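PDB 4H6Q: proline dehydrogenase from Deinococcus radiodurans, which catalyses the FAD-dependent oxidation of L-proline to (S)-1-pyrroline-5-carboxylate with a quinone as electron acceptor, the first step of proline degradation to glutamate. Local coordinates for residues L61-E66 with L281-D286; I93-S98 with K128-F133; Q150-V155 with L181-P186; R173-R178 with R214-Q219. One frame throughout, in Å; residues are numbered along the deposited sequence.

Interaction 1 of 4, residues L61-E66 with L281-D286; sequences LDLLGE and LPYGRD
The phenol ring of Tyr283 meets the neighbouring strand at a slant, in neither a clean face-on nor an edge-on approach: its CD2 lies 3.2 Å from Asp62 O, while CE1 takes Leu63 CD1 at 3.6 Å. With CG set between the backbone N and the carbonyl carbon (chi1 74°), the ring leans back over the strand beside it, and helices 42-54 and 71-90 pack against it too. With an alanine in place of Tyr283 the ring is gone, and a gap would probably open between Leu63 and those helices. Just past the strand end, Leu64 lies alongside Pro282, CD2 to CB at 3.7 Å, the proline being on the other face. Three backbone bonds hold these parallel strands in step: Asp62 N to Leu281 O, Tyr283 N to Asp62 O and, straightest, Leu64 N to Tyr283 O at 2.8 Å (161°). Where the two segments part, a water accepts from Asp286 N and donates to Leu64 O. Strands 58-63 and 277-283 are the first and last of the β8α8 barrel. The chemistry implies a seam closed by main-chain bonds, apolar toward the helices, with the Asp62 carboxylate on the opposite face, near Tyr280 and Asp137.

Interaction 2 of 4, residues I93-S98 with K128-F133; sequences IKPYVS and KEYGGF
Tyr96 and Phe133 form the tight part of this contact, side by side and pointing the same way from adjacent parallel strands of the barrel. Phe133 CD2 sits over one face of the tyrosine ring, toward its rim, 3.4 Å from Tyr96 CE1; the planes are inclined by 34°, so the pair is oblique. Paired in register, both leave from the same face of the sheet, and with CG anti to N in each (chi1 -172° for Tyr96) the rings run alongside one another. An alanine at Tyr96 takes this ring away and would probably leave Phe133 with a gap beside it and freer to turn. Beneath them, Phe133 N bonds to Pro95 O at 2.8 Å and Val97 N to Phe133 O at 3.0 Å. More widely spaced is the apolar contact of Pro95 CG with Tyr130 CB at 3.9 Å, at the edge of a ring that stacks on His89 and whose OH bonds to Glu86. Toward solvent, Lys94 lays its CE 3.1 Å from Gly131 O, and Gly131, at positive phi, is the C' residue of the Schellman motif ending helix 115-129. The chemistry thus grades from buried aromatic packing to an exposed aliphatic lysine stem.

Interaction 3 of 4, residues Q150-V155 with L181-P186; sequences QFRTLV and LDDLRP
Arg152 grips Asp183 end-on: NH1 reaches OD2 at 2.8 Å and NH2 reaches OD1 at 3.0 Å, each bond nearly straight at 175°. Both carboxylate oxygens offer their syn lone pairs, and the guanidinium and carboxylate planes lie only 4° apart, so the salt bridge is flat and fixes the rotation of both groups. A bend at chi3 (-70°) swings the arginine tip from the helix toward the aspartate. Leu184 closes over one face of the guanidinium, its CD1 about 4.0 Å above the plane, and its other methyl, CD2, meets Val155 CG1 at 3.9 Å. One face of the guanidinium is thus covered by a leucine, while Asp183 is at the surface.

Deeper in, Phe151 takes over. Its rim is approached in the ring plane by Pro186 CB, 3.7 Å from CZ, and near that plane by Leu181 CD2, 4.2 Å from Phe151 CD2; Leu184 runs antiparallel alongside it. Val155 CG2, one helical turn on, lies over a face of the same ring, which also touches Leu136 and Thr165 of the barrel strands. The arrangement belongs to the outer layer of a β8α8 barrel, where helix 144-158 packs on the short 3-10 turn 182-184 that returns the chain from helix 174-180 to strand 188-191.

Interaction 4 of 4, residues R173-R178 with R214-Q219; sequences RSLGDR and RRLVFQ
Helices 174-180 and 206-222 run almost parallel here, their local axes 11° apart in direction and 10.2 Å apart at closest approach, as successive helices of the outer layer of a β8α8 barrel do. Between them Leu175 CD2 meets Leu216 CD2 at 3.7 Å, the two leucines crossing at a slant. The other methyl of Leu175, CD1, turns to the residue before Leu216 and lies 3.6 Å from NE of Arg215, whose NH2 bonds to Asn212, so one leucine spans two residues of the facing helix. Leu216 also reaches Ser174, with CD1 4.2 Å from CB, and its side chain touches Met190, a residue that binds FAD. Ser174 itself is held by a bond from OG to Gln168 O, and Gln168 is another FAD-binding residue. No hydrogen bond links the two segments directly; the fit is apolar and partly aliphatic-to-guanidinium. Arg178, bent at chi2 and chi3, passes Leu216 head to tail and folds its flat end against the other helix, with Asp182 and His220 as partners of NH1. Over one face of that guanidinium lies Gln219, its CB 3.5 Å from Arg178 NE, while Arg178 CD rests 3.6 Å from Leu216 O.

Overall arrangement
From the N terminus, residues 61-66 open the longest loop, which interaction 1 closes only at 281-286; the other three nest inside it. Interaction 2 comes first, closing the short excursion from 93-98 through helix 115-129 to 128-133. In series after it, interactions 3 and 4 cross: 150-155 opens, 173-178 opens, then 181-186 closes the former and 214-219 the latter. Interactions 1 and 2 adjoin through the sheet: a probable hydrogen bond from Leu61 N to Tyr96 O, 2.9 Å, ties strand 58-63 to strand 96-99, while interaction 1 joins it to the last strand, closing the barrel. Interactions 3 and 4, on the other side of the chain's centre from interaction 1, join consecutive parts of the outer layer.

Interaction 1 of 4, residues L61-E66 with L281-D286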
loop_
_atom_site.group_PDB
_atom_site.type_symbol
_atom_site.label_atom_id
_atom_site.label_comp_id
_atom_site.label_asym_id
_atom_site.label_seq_id
_atom_site.Cartn_x
_atom_site.Cartn_y
_atom_site.Cartn_z
ATOM N N LEU A 61 -5.929 -3.140 4.405
ATOM C CA LEU A 61 -6.265 -2.155 5.452
ATOM C C LEU A 61 -5.074 -1.239 5.744
ATOM O O LEU A 61 -3.926 -1.686 5.802
ATOM C CB LEU A 61 -6.698 -2.872 6.736
ATOM C CG LEU A 61 -8.097 -3.480 6.652
ATOM C CD1 LEU A 61 -8.205 -4.657 7.634
ATOM C CD2 LEU A 61 -9.107 -2.385 6.929
ATOM N N ASP A 62 -5.366 0.030 6.034
ATOM C CA ASP A 62 -4.330 0.948 6.462
ATOM C C ASP A 62 -4.850 1.897 7.510
ATOM O O ASP A 62 -5.872 2.550 7.282
ATOM C CB ASP A 62 -3.785 1.697 5.242
ATOM C CG ASP A 62 -2.837 2.828 5.601
ATOM O OD1 ASP A 62 -1.647 2.580 6.022
ATOM O OD2 ASP A 62 -3.260 3.968 5.483
ATOM N N LEU A 63 -4.168 1.978 8.656
ATOM C CA LEU A 63 -4.444 3.012 9.655
ATOM C C LEU A 63 -3.730 4.272 9.227
ATOM O O LEU A 63 -2.510 4.267 9.021
ATOM C CB LEU A 63 -3.948 2.563 11.029
ATOM C CG LEU A 63 -4.036 3.607 12.155
ATOM C CD1 LEU A 63 -5.496 4.024 12.442
ATOM C CD2 LEU A 63 -3.414 3.043 13.426
ATOM N N LEU A 64 -4.465 5.379 9.110
ATOM C CA LEU A 64 -3.881 6.617 8.592
ATOM C C LEU A 64 -2.976 7.333 9.596
ATOM O O LEU A 64 -3.250 7.340 10.800
ATOM C CB LEU A 64 -5.005 7.565 8.147
ATOM C CG LEU A 64 -5.676 7.094 6.835
ATOM C CD1 LEU A 64 -6.997 7.875 6.607
ATOM C CD2 LEU A 64 -4.722 7.194 5.627
ATOM N N GLY A 65 -1.888 7.912 9.099
ATOM C CA GLY A 65 -0.965 8.660 9.940
ATOM C C GLY A 65 0.472 8.445 9.444
ATOM O O GLY A 65 0.799 7.401 8.879
ATOM N N GLU A 66 1.342 9.415 9.641
ATOM C CA GLU A 66 2.681 9.340 9.058
ATOM C C GLU A 66 3.612 10.383 9.673
ATOM O O GLU A 66 3.143 11.392 10.251
ATOM C CB GLU A 66 2.590 9.543 7.512
ATOM C CG GLU A 66 1.914 10.857 7.101
ATOM C CD GLU A 66 1.534 10.874 5.659
ATOM O OE1 GLU A 66 1.979 11.787 4.937
ATOM O OE2 GLU A 66 0.792 9.963 5.219
ATOM N N LEU A 281 -7.621 0.360 1.707
ATOM C CA LEU A 281 -8.787 0.728 2.519
ATOM C C LEU A 281 -8.303 1.438 3.772
ATOM O O LEU A 281 -7.945 0.840 4.759
ATOM C CB LEU A 281 -9.607 -0.509 2.868
ATOM C CG LEU A 281 -11.029 -0.288 3.378
ATOM C CD1 LEU A 281 -11.137 0.327 4.773
ATOM C CD2 LEU A 281 -11.831 0.442 2.356
ATOM N N PRO A 282 -8.228 2.794 3.720
ATOM C CA PRO A 282 -7.665 3.560 4.847
ATOM C C PRO A 282 -8.737 4.012 5.820
ATOM O O PRO A 282 -9.902 4.231 5.434
ATOM C CB PRO A 282 -7.039 4.751 4.136
ATOM C CG PRO A 282 -7.909 4.973 2.935
ATOM C CD PRO A 282 -8.565 3.660 2.564
ATOM N N TYR A 283 -8.369 4.151 7.098
ATOM C CA TYR A 283 -9.310 4.631 8.074
ATOM C C TYR A 283 -8.512 5.326 9.187
ATOM O O TYR A 283 -7.291 5.182 9.300
ATOM C CB TYR A 283 -10.146 3.475 8.680
ATOM C CG TYR A 283 -9.309 2.638 9.643
ATOM C CD1 TYR A 283 -9.377 2.827 11.048
ATOM C CD2 TYR A 283 -8.385 1.685 9.136
ATOM C CE1 TYR A 283 -8.555 2.115 11.905
ATOM C CE2 TYR A 283 -7.553 0.956 10.001
ATOM C CZ TYR A 283 -7.626 1.194 11.374
ATOM O OH TYR A 283 -6.792 0.501 12.196
ATOM N N GLY A 284 -9.212 6.094 10.015
ATOM C CA GLY A 284 -8.640 6.655 11.206
ATOM C C GLY A 284 -8.945 8.135 11.322
ATOM O O GLY A 284 -9.465 8.787 10.419
ATOM N N ARG A 285 -8.571 8.687 12.464
ATOM C CA ARG A 285 -8.800 10.118 12.734
ATOM C C ARG A 285 -7.805 11.054 12.058
ATOM O O ARG A 285 -8.094 12.233 11.842
ATOM C CB ARG A 285 -8.813 10.379 14.245
ATOM C CG ARG A 285 -10.006 9.742 14.915
ATOM N N ASP A 286 -6.622 10.558 11.729
ATOM C CA ASP A 286 -5.563 11.414 11.174
ATOM C C ASP A 286 -5.536 11.279 9.636
ATOM O O ASP A 286 -4.573 10.788 9.054
ATOM C CB ASP A 286 -4.212 11.021 11.753
ATOM C CG ASP A 286 -3.182 12.093 11.608
ATOM O OD1 ASP A 286 -3.471 13.157 10.977
ATOM O OD2 ASP A 286 -2.071 11.849 12.148
HETATM O O HOH W 1 -5.635 7.857 12.072
#

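Interaction 2 of 4, residues I93-S98 with K128-F133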
loop_
_atom_site.group_PDB
_atom_site.type_symbol
_atom_site.label_atom_id
_atom_site.label_comp_id
_atom_site.label_asym_id
_atom_site.label_seq_id
_atom_site.Cartn_x
_atom_site.Cartn_y
_atom_site.Cartn_z
ATOM N N ILE A 93 -11.525 -11.989 8.629
ATOM C CA ILE A 93 -10.796 -11.404 7.508
ATOM C C ILE A 93 -9.312 -11.734 7.673
ATOM O O ILE A 93 -8.735 -11.477 8.731
ATOM C CB ILE A 93 -10.974 -9.881 7.509
ATOM C CG1 ILE A 93 -12.463 -9.521 7.322
ATOM C CG2 ILE A 93 -10.122 -9.236 6.413
ATOM C CD1 ILE A 93 -12.796 -8.083 7.610
ATOM N N LYS A 94 -8.686 -12.345 6.661
ATOM C CA LYS A 94 -7.251 -12.598 6.687
ATOM C C LYS A 94 -6.558 -11.231 6.723
ATOM O O LYS A 94 -6.763 -10.404 5.863
ATOM C CB LYS A 94 -6.826 -13.395 5.446
ATOM C CG LYS A 94 -5.517 -14.168 5.577
ATOM C CD LYS A 94 -5.227 -14.992 4.260
ATOM C CE LYS A 94 -4.473 -16.253 4.541
ATOM N NZ LYS A 94 -5.444 -17.370 4.724
ATOM N N PRO A 95 -5.705 -10.993 7.731
ATOM C CA PRO A 95 -5.079 -9.666 7.805
ATOM C C PRO A 95 -4.164 -9.394 6.615
ATOM O O PRO A 95 -3.268 -10.213 6.202
ATOM C CB PRO A 95 -4.323 -9.711 9.144
ATOM C CG PRO A 95 -4.869 -10.872 9.890
ATOM C CD PRO A 95 -5.342 -11.847 8.867
ATOM N N TYR A 96 -4.486 -8.334 5.915
ATOM C CA TYR A 96 -3.605 -7.793 4.874
ATOM C C TYR A 96 -3.591 -6.298 5.163
ATOM O O TYR A 96 -4.631 -5.654 5.041
ATOM C CB TYR A 96 -4.168 -8.099 3.489
ATOM C CG TYR A 96 -3.255 -7.767 2.340
ATOM C CD1 TYR A 96 -2.814 -8.793 1.495
ATOM C CD2 TYR A 96 -2.822 -6.445 2.085
ATOM C CE1 TYR A 96 -2.007 -8.520 0.363
ATOM C CE2 TYR A 96 -1.956 -6.170 0.992
ATOM C CZ TYR A 96 -1.586 -7.199 0.138
ATOM O OH TYR A 96 -0.805 -6.891 -0.969
ATOM N N VAL A 97 -2.442 -5.785 5.601
ATOM C CA VAL A 97 -2.344 -4.422 6.127
ATOM C C VAL A 97 -1.111 -3.757 5.508
ATOM O O VAL A 97 -0.029 -4.382 5.431
ATOM C CB VAL A 97 -2.245 -4.430 7.695
ATOM C CG1 VAL A 97 -1.981 -3.060 8.247
ATOM C CG2 VAL A 97 -3.488 -5.055 8.317
ATOM N N SER A 98 -1.265 -2.471 5.159
ATOM C CA SER A 98 -0.156 -1.636 4.704
ATOM C C SER A 98 0.211 -0.665 5.768
ATOM O O SER A 98 -0.673 -0.003 6.333
ATOM C CB SER A 98 -0.531 -0.911 3.398
ATOM O OG SER A 98 -0.709 -1.842 2.307
ATOM N N LYS A 128 1.362 -12.633 10.614
ATOM C CA LYS A 128 1.761 -13.987 10.189
ATOM C C LYS A 128 1.118 -15.078 11.049
ATOM O O LYS A 128 0.762 -16.157 10.544
ATOM C CB LYS A 128 3.275 -14.127 10.254
ATOM C CG LYS A 128 3.801 -15.519 9.858
ATOM C CD LYS A 128 5.298 -15.566 9.706
ATOM C CE LYS A 128 5.744 -16.983 9.420
ATOM N NZ LYS A 128 7.227 -17.007 9.176
ATOM N N GLU A 129 0.912 -14.829 12.344
ATOM C CA GLU A 129 0.229 -15.816 13.190
ATOM C C GLU A 129 -1.127 -16.189 12.599
ATOM O O GLU A 129 -1.638 -17.332 12.786
ATOM C CB GLU A 129 0.014 -15.215 14.571
ATOM C CG GLU A 129 -0.558 -16.167 15.577
ATOM C CD GLU A 129 -0.764 -15.518 16.931
ATOM O OE1 GLU A 129 -1.450 -16.164 17.764
ATOM O OE2 GLU A 129 -0.244 -14.388 17.144
ATOM N N TYR A 130 -1.743 -15.215 11.949
ATOM C CA TYR A 130 -3.086 -15.396 11.431
ATOM C C TYR A 130 -3.063 -15.614 9.921
ATOM O O TYR A 130 -4.071 -15.407 9.242
ATOM C CB TYR A 130 -3.974 -14.198 11.803
ATOM C CG TYR A 130 -4.090 -13.951 13.306
ATOM C CD1 TYR A 130 -4.133 -15.012 14.226
ATOM C CD2 TYR A 130 -4.168 -12.644 13.813
ATOM C CE1 TYR A 130 -4.258 -14.778 15.562
ATOM C CE2 TYR A 130 -4.297 -12.417 15.167
ATOM C CZ TYR A 130 -4.330 -13.482 16.041
ATOM O OH TYR A 130 -4.474 -13.261 17.386
ATOM N N GLY A 131 -1.891 -15.983 9.409
ATOM C CA GLY A 131 -1.719 -16.311 7.995
ATOM C C GLY A 131 -1.743 -15.089 7.093
ATOM O O GLY A 131 -1.934 -15.192 5.882
ATOM N N GLY A 132 -1.557 -13.913 7.694
ATOM C CA GLY A 132 -1.661 -12.636 6.990
ATOM C C GLY A 132 -0.409 -12.091 6.343
ATOM O O GLY A 132 0.632 -12.793 6.171
ATOM N N PHE A 133 -0.495 -10.800 5.961
ATOM C CA PHE A 133 0.496 -10.170 5.115
ATOM C C PHE A 133 0.615 -8.688 5.454
ATOM O O PHE A 133 -0.446 -8.022 5.644
ATOM C CB PHE A 133 0.088 -10.335 3.636
ATOM C CG PHE A 133 1.067 -9.765 2.649
ATOM C CD1 PHE A 133 2.136 -10.527 2.187
ATOM C CD2 PHE A 133 0.900 -8.469 2.169
ATOM C CE1 PHE A 133 3.020 -9.990 1.220
ATOM C CE2 PHE A 133 1.763 -7.939 1.233
ATOM C CZ PHE A 133 2.826 -8.695 0.768
#

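Interaction 3 of 4, residues Q150-V155 with L181-P186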
loop_
_atom_site.group_PDB
_atom_site.type_symbol
_atom_site.label_atom_id
_atom_site.label_comp_id
_atom_site.label_asym_id
_atom_site.label_seq_id
_atom_site.Cartn_x
_atom_site.Cartn_y
_atom_site.Cartn_z
ATOM N N GLN A 150 15.518 -2.645 5.324
ATOM C CA GLN A 150 14.658 -3.229 6.346
ATOM C C GLN A 150 13.745 -4.304 5.745
ATOM O O GLN A 150 13.519 -5.366 6.365
ATOM C CB GLN A 150 13.872 -2.156 7.069
ATOM C CG GLN A 150 14.751 -1.223 7.894
ATOM C CD GLN A 150 14.009 -0.081 8.568
ATOM O OE1 GLN A 150 13.002 0.409 8.078
ATOM N NE2 GLN A 150 14.526 0.342 9.723
ATOM N N PHE A 151 13.248 -4.065 4.526
ATOM C CA PHE A 151 12.479 -5.097 3.809
ATOM C C PHE A 151 13.274 -6.394 3.659
ATOM O O PHE A 151 12.770 -7.490 3.990
ATOM C CB PHE A 151 12.022 -4.588 2.450
ATOM C CG PHE A 151 11.324 -5.627 1.644
ATOM C CD1 PHE A 151 10.090 -6.160 2.069
ATOM C CD2 PHE A 151 11.871 -6.066 0.448
ATOM C CE1 PHE A 151 9.457 -7.145 1.322
ATOM C CE2 PHE A 151 11.218 -7.057 -0.309
ATOM C CZ PHE A 151 9.992 -7.586 0.116
ATOM N N ARG A 152 14.526 -6.301 3.212
ATOM C CA ARG A 152 15.348 -7.507 3.049
ATOM C C ARG A 152 15.538 -8.208 4.396
ATOM O O ARG A 152 15.390 -9.442 4.488
ATOM C CB ARG A 152 16.691 -7.121 2.417
ATOM C CG ARG A 152 17.674 -8.270 2.314
ATOM C CD ARG A 152 18.939 -7.885 1.524
ATOM N NE ARG A 152 18.661 -7.713 0.097
ATOM C CZ ARG A 152 18.607 -8.703 -0.795
ATOM N NH1 ARG A 152 18.814 -9.973 -0.419
ATOM N NH2 ARG A 152 18.352 -8.441 -2.090
ATOM N N THR A 153 15.830 -7.443 5.458
ATOM C CA THR A 153 15.931 -8.044 6.790
ATOM C C THR A 153 14.629 -8.791 7.190
ATOM O O THR A 153 14.662 -9.925 7.688
ATOM C CB THR A 153 16.261 -6.967 7.830
ATOM O OG1 THR A 153 17.535 -6.414 7.511
ATOM C CG2 THR A 153 16.261 -7.515 9.269
ATOM N N LEU A 154 13.490 -8.147 6.969
ATOM C CA LEU A 154 12.218 -8.676 7.412
ATOM C C LEU A 154 11.803 -9.893 6.593
ATOM O O LEU A 154 11.196 -10.839 7.148
ATOM C CB LEU A 154 11.118 -7.604 7.391
ATOM C CG LEU A 154 11.363 -6.525 8.454
ATOM C CD1 LEU A 154 10.572 -5.258 8.114
ATOM C CD2 LEU A 154 11.030 -7.047 9.880
ATOM N N VAL A 155 12.093 -9.905 5.295
ATOM C CA VAL A 155 11.850 -11.117 4.492
ATOM C C VAL A 155 12.650 -12.295 5.067
ATOM O O VAL A 155 12.134 -13.428 5.200
ATOM C CB VAL A 155 12.213 -10.903 2.999
ATOM C CG1 VAL A 155 12.270 -12.248 2.218
ATOM C CG2 VAL A 155 11.215 -9.977 2.349
ATOM N N LEU A 181 16.386 -7.078 -5.821
ATOM C CA LEU A 181 15.560 -7.795 -4.863
ATOM C C LEU A 181 15.163 -9.194 -5.340
ATOM O O LEU A 181 14.511 -9.942 -4.579
ATOM C CB LEU A 181 14.292 -6.983 -4.516
ATOM C CG LEU A 181 14.571 -5.683 -3.735
ATOM C CD1 LEU A 181 13.324 -4.826 -3.765
ATOM C CD2 LEU A 181 14.982 -5.986 -2.299
ATOM N N ASP A 182 15.535 -9.567 -6.572
ATOM C CA ASP A 182 14.999 -10.804 -7.159
ATOM C C ASP A 182 15.317 -12.078 -6.376
ATOM O O ASP A 182 14.544 -13.046 -6.424
ATOM C CB ASP A 182 15.437 -10.998 -8.619
ATOM C CG ASP A 182 14.495 -10.337 -9.628
ATOM O OD1 ASP A 182 13.307 -10.157 -9.335
ATOM O OD2 ASP A 182 14.931 -10.038 -10.768
ATOM N N ASP A 183 16.426 -12.092 -5.644
ATOM C CA ASP A 183 16.800 -13.283 -4.876
ATOM C C ASP A 183 15.813 -13.563 -3.750
ATOM O O ASP A 183 15.705 -14.703 -3.268
ATOM C CB ASP A 183 18.223 -13.145 -4.289
ATOM C CG ASP A 183 18.354 -11.904 -3.415
ATOM O OD1 ASP A 183 18.193 -10.766 -3.929
ATOM O OD2 ASP A 183 18.587 -12.055 -2.207
ATOM N N LEU A 184 15.064 -12.537 -3.350
ATOM C CA LEU A 184 14.096 -12.696 -2.288
ATOM C C LEU A 184 12.739 -13.207 -2.806
ATOM O O LEU A 184 11.837 -13.476 -1.998
ATOM C CB LEU A 184 13.830 -11.317 -1.598
ATOM C CG LEU A 184 15.076 -10.733 -0.916
ATOM C CD1 LEU A 184 14.702 -9.349 -0.383
ATOM C CD2 LEU A 184 15.605 -11.578 0.213
ATOM N N ARG A 185 12.571 -13.286 -4.140
ATOM C CA ARG A 185 11.272 -13.613 -4.788
ATOM C C ARG A 185 10.152 -12.761 -4.191
ATOM O O ARG A 185 9.122 -13.279 -3.733
ATOM C CB ARG A 185 10.940 -15.137 -4.618
ATOM C CG ARG A 185 12.067 -16.120 -4.950
ATOM C CD ARG A 185 12.191 -16.202 -6.437
ATOM N NE ARG A 185 10.887 -16.274 -7.107
ATOM C CZ ARG A 185 10.087 -17.346 -7.168
ATOM N NH1 ARG A 185 10.413 -18.494 -6.578
ATOM N NH2 ARG A 185 8.923 -17.252 -7.816
ATOM N N PRO A 186 10.323 -11.436 -4.163
ATOM C CA PRO A 186 9.439 -10.614 -3.318
ATOM C C PRO A 186 8.116 -10.256 -3.924
ATOM O O PRO A 186 7.999 -10.114 -5.174
ATOM C CB PRO A 186 10.254 -9.344 -3.134
ATOM C CG PRO A 186 10.941 -9.204 -4.500
ATOM C CD PRO A 186 11.330 -10.630 -4.895
#

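Interaction 4 of 4, residues R173-R178 with R214-Q219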
loop_
_atom_site.group_PDB
_atom_site.type_symbol
_atom_site.label_atom_id
_atom_site.label_comp_id
_atom_site.label_asym_id
_atom_site.label_seq_id
_atom_site.Cartn_x
_atom_site.Cartn_y
_atom_site.Cartn_z
ATOM N N ARG A 173 15.809 5.205 -9.989
ATOM C CA ARG A 173 16.503 4.077 -9.328
ATOM C C ARG A 173 15.668 2.789 -9.277
ATOM O O ARG A 173 16.194 1.715 -8.924
ATOM C CB ARG A 173 16.866 4.449 -7.893
ATOM C CG ARG A 173 15.647 4.882 -7.020
ATOM C CD ARG A 173 16.068 5.084 -5.553
ATOM N NE ARG A 173 16.617 3.840 -4.990
ATOM C CZ ARG A 173 17.375 3.781 -3.900
ATOM N NH1 ARG A 173 17.694 4.895 -3.224
ATOM N NH2 ARG A 173 17.836 2.611 -3.488
ATOM N N SER A 174 14.370 2.886 -9.574
ATOM C CA SER A 174 13.460 1.786 -9.253
ATOM C C SER A 174 13.716 0.466 -10.019
ATOM O O SER A 174 13.603 -0.614 -9.428
ATOM C CB SER A 174 11.999 2.219 -9.417
ATOM O OG SER A 174 11.688 3.164 -8.400
ATOM N N LEU A 175 14.039 0.533 -11.316
ATOM C CA LEU A 175 14.305 -0.699 -12.052
ATOM C C LEU A 175 15.489 -1.468 -11.456
ATOM O O LEU A 175 15.447 -2.703 -11.339
ATOM C CB LEU A 175 14.544 -0.433 -13.546
ATOM C CG LEU A 175 13.278 -0.304 -14.403
ATOM C CD1 LEU A 175 13.711 -0.086 -15.833
ATOM C CD2 LEU A 175 12.354 -1.521 -14.354
ATOM N N GLY A 176 16.563 -0.751 -11.112
ATOM C CA GLY A 176 17.719 -1.377 -10.497
ATOM C C GLY A 176 17.368 -1.949 -9.120
ATOM O O GLY A 176 17.810 -3.068 -8.761
ATOM N N ASP A 177 16.548 -1.223 -8.355
ATOM C CA ASP A 177 16.116 -1.731 -7.050
ATOM C C ASP A 177 15.330 -3.041 -7.228
ATOM O O ASP A 177 15.535 -3.998 -6.478
ATOM C CB ASP A 177 15.190 -0.737 -6.351
ATOM C CG ASP A 177 15.915 0.500 -5.848
ATOM O OD1 ASP A 177 17.120 0.424 -5.499
ATOM O OD2 ASP A 177 15.250 1.542 -5.758
ATOM N N ARG A 178 14.461 -3.097 -8.243
ATOM C CA ARG A 178 13.641 -4.271 -8.431
ATOM C C ARG A 178 14.515 -5.482 -8.745
ATOM O O ARG A 178 14.353 -6.562 -8.168
ATOM C CB ARG A 178 12.633 -4.044 -9.557
ATOM C CG ARG A 178 11.515 -5.123 -9.562
ATOM C CD ARG A 178 11.004 -5.451 -11.032
ATOM N NE ARG A 178 12.136 -6.086 -11.741
ATOM C CZ ARG A 178 12.591 -7.315 -11.532
ATOM N NH1 ARG A 178 11.933 -8.157 -10.719
ATOM N NH2 ARG A 178 13.707 -7.703 -12.149
ATOM N N ARG A 214 5.266 0.267 -16.818
ATOM C CA ARG A 214 5.180 -0.986 -17.558
ATOM C C ARG A 214 6.433 -1.840 -17.396
ATOM O O ARG A 214 6.315 -3.047 -17.191
ATOM C CB ARG A 214 4.892 -0.720 -19.034
ATOM C CG ARG A 214 3.530 -0.105 -19.280
ATOM C CD ARG A 214 3.415 0.296 -20.754
ATOM N NE ARG A 214 2.059 0.653 -21.156
ATOM C CZ ARG A 214 1.495 1.824 -20.934
ATOM N NH1 ARG A 214 2.186 2.787 -20.312
ATOM N NH2 ARG A 214 0.248 2.041 -21.378
ATOM N N ARG A 215 7.630 -1.248 -17.507
ATOM C CA ARG A 215 8.863 -2.029 -17.361
ATOM C C ARG A 215 8.908 -2.701 -15.992
ATOM O O ARG A 215 9.291 -3.866 -15.888
ATOM C CB ARG A 215 10.123 -1.148 -17.587
ATOM C CG ARG A 215 10.247 -0.608 -19.000
ATOM C CD ARG A 215 11.628 0.041 -19.225
ATOM N NE ARG A 215 11.720 1.329 -18.542
ATOM C CZ ARG A 215 11.710 2.511 -19.159
ATOM N NH1 ARG A 215 11.638 2.563 -20.490
ATOM N NH2 ARG A 215 11.790 3.634 -18.460
ATOM N N LEU A 216 8.519 -1.988 -14.931
ATOM C CA LEU A 216 8.567 -2.580 -13.594
ATOM C C LEU A 216 7.625 -3.798 -13.499
ATOM O O LEU A 216 8.004 -4.853 -12.970
ATOM C CB LEU A 216 8.164 -1.548 -12.524
ATOM C CG LEU A 216 9.295 -0.615 -12.098
ATOM C CD1 LEU A 216 8.678 0.522 -11.307
ATOM C CD2 LEU A 216 10.340 -1.373 -11.241
ATOM N N VAL A 217 6.373 -3.619 -13.908
ATOM C CA VAL A 217 5.373 -4.692 -13.845
ATOM C C VAL A 217 5.831 -5.866 -14.700
ATOM O O VAL A 217 5.804 -7.016 -14.233
ATOM C CB VAL A 217 3.994 -4.183 -14.307
ATOM C CG1 VAL A 217 3.010 -5.350 -14.546
ATOM C CG2 VAL A 217 3.414 -3.205 -13.289
ATOM N N PHE A 218 6.227 -5.601 -15.944
ATOM C CA PHE A 218 6.543 -6.668 -16.883
ATOM C C PHE A 218 7.782 -7.433 -16.408
ATOM O O PHE A 218 7.839 -8.679 -16.497
ATOM C CB PHE A 218 6.792 -6.104 -18.288
ATOM C CG PHE A 218 5.571 -5.492 -18.933
ATOM C CD1 PHE A 218 4.297 -5.636 -18.373
ATOM C CD2 PHE A 218 5.710 -4.733 -20.096
ATOM C CE1 PHE A 218 3.169 -5.038 -19.003
ATOM C CE2 PHE A 218 4.586 -4.127 -20.725
ATOM C CZ PHE A 218 3.327 -4.284 -20.177
ATOM N N GLN A 219 8.792 -6.737 -15.891
ATOM C CA GLN A 219 10.001 -7.416 -15.412
ATOM C C GLN A 219 9.702 -8.256 -14.166
ATOM O O GLN A 219 10.264 -9.339 -13.987
ATOM C CB GLN A 219 11.128 -6.404 -15.113
ATOM C CG GLN A 219 11.781 -5.796 -16.359
ATOM C CD GLN A 219 12.430 -6.849 -17.222
ATOM O OE1 GLN A 219 13.327 -7.580 -16.769
ATOM N NE2 GLN A 219 11.969 -6.958 -18.463
HETATM O O HOH W 2 15.083 -7.157 -14.574
#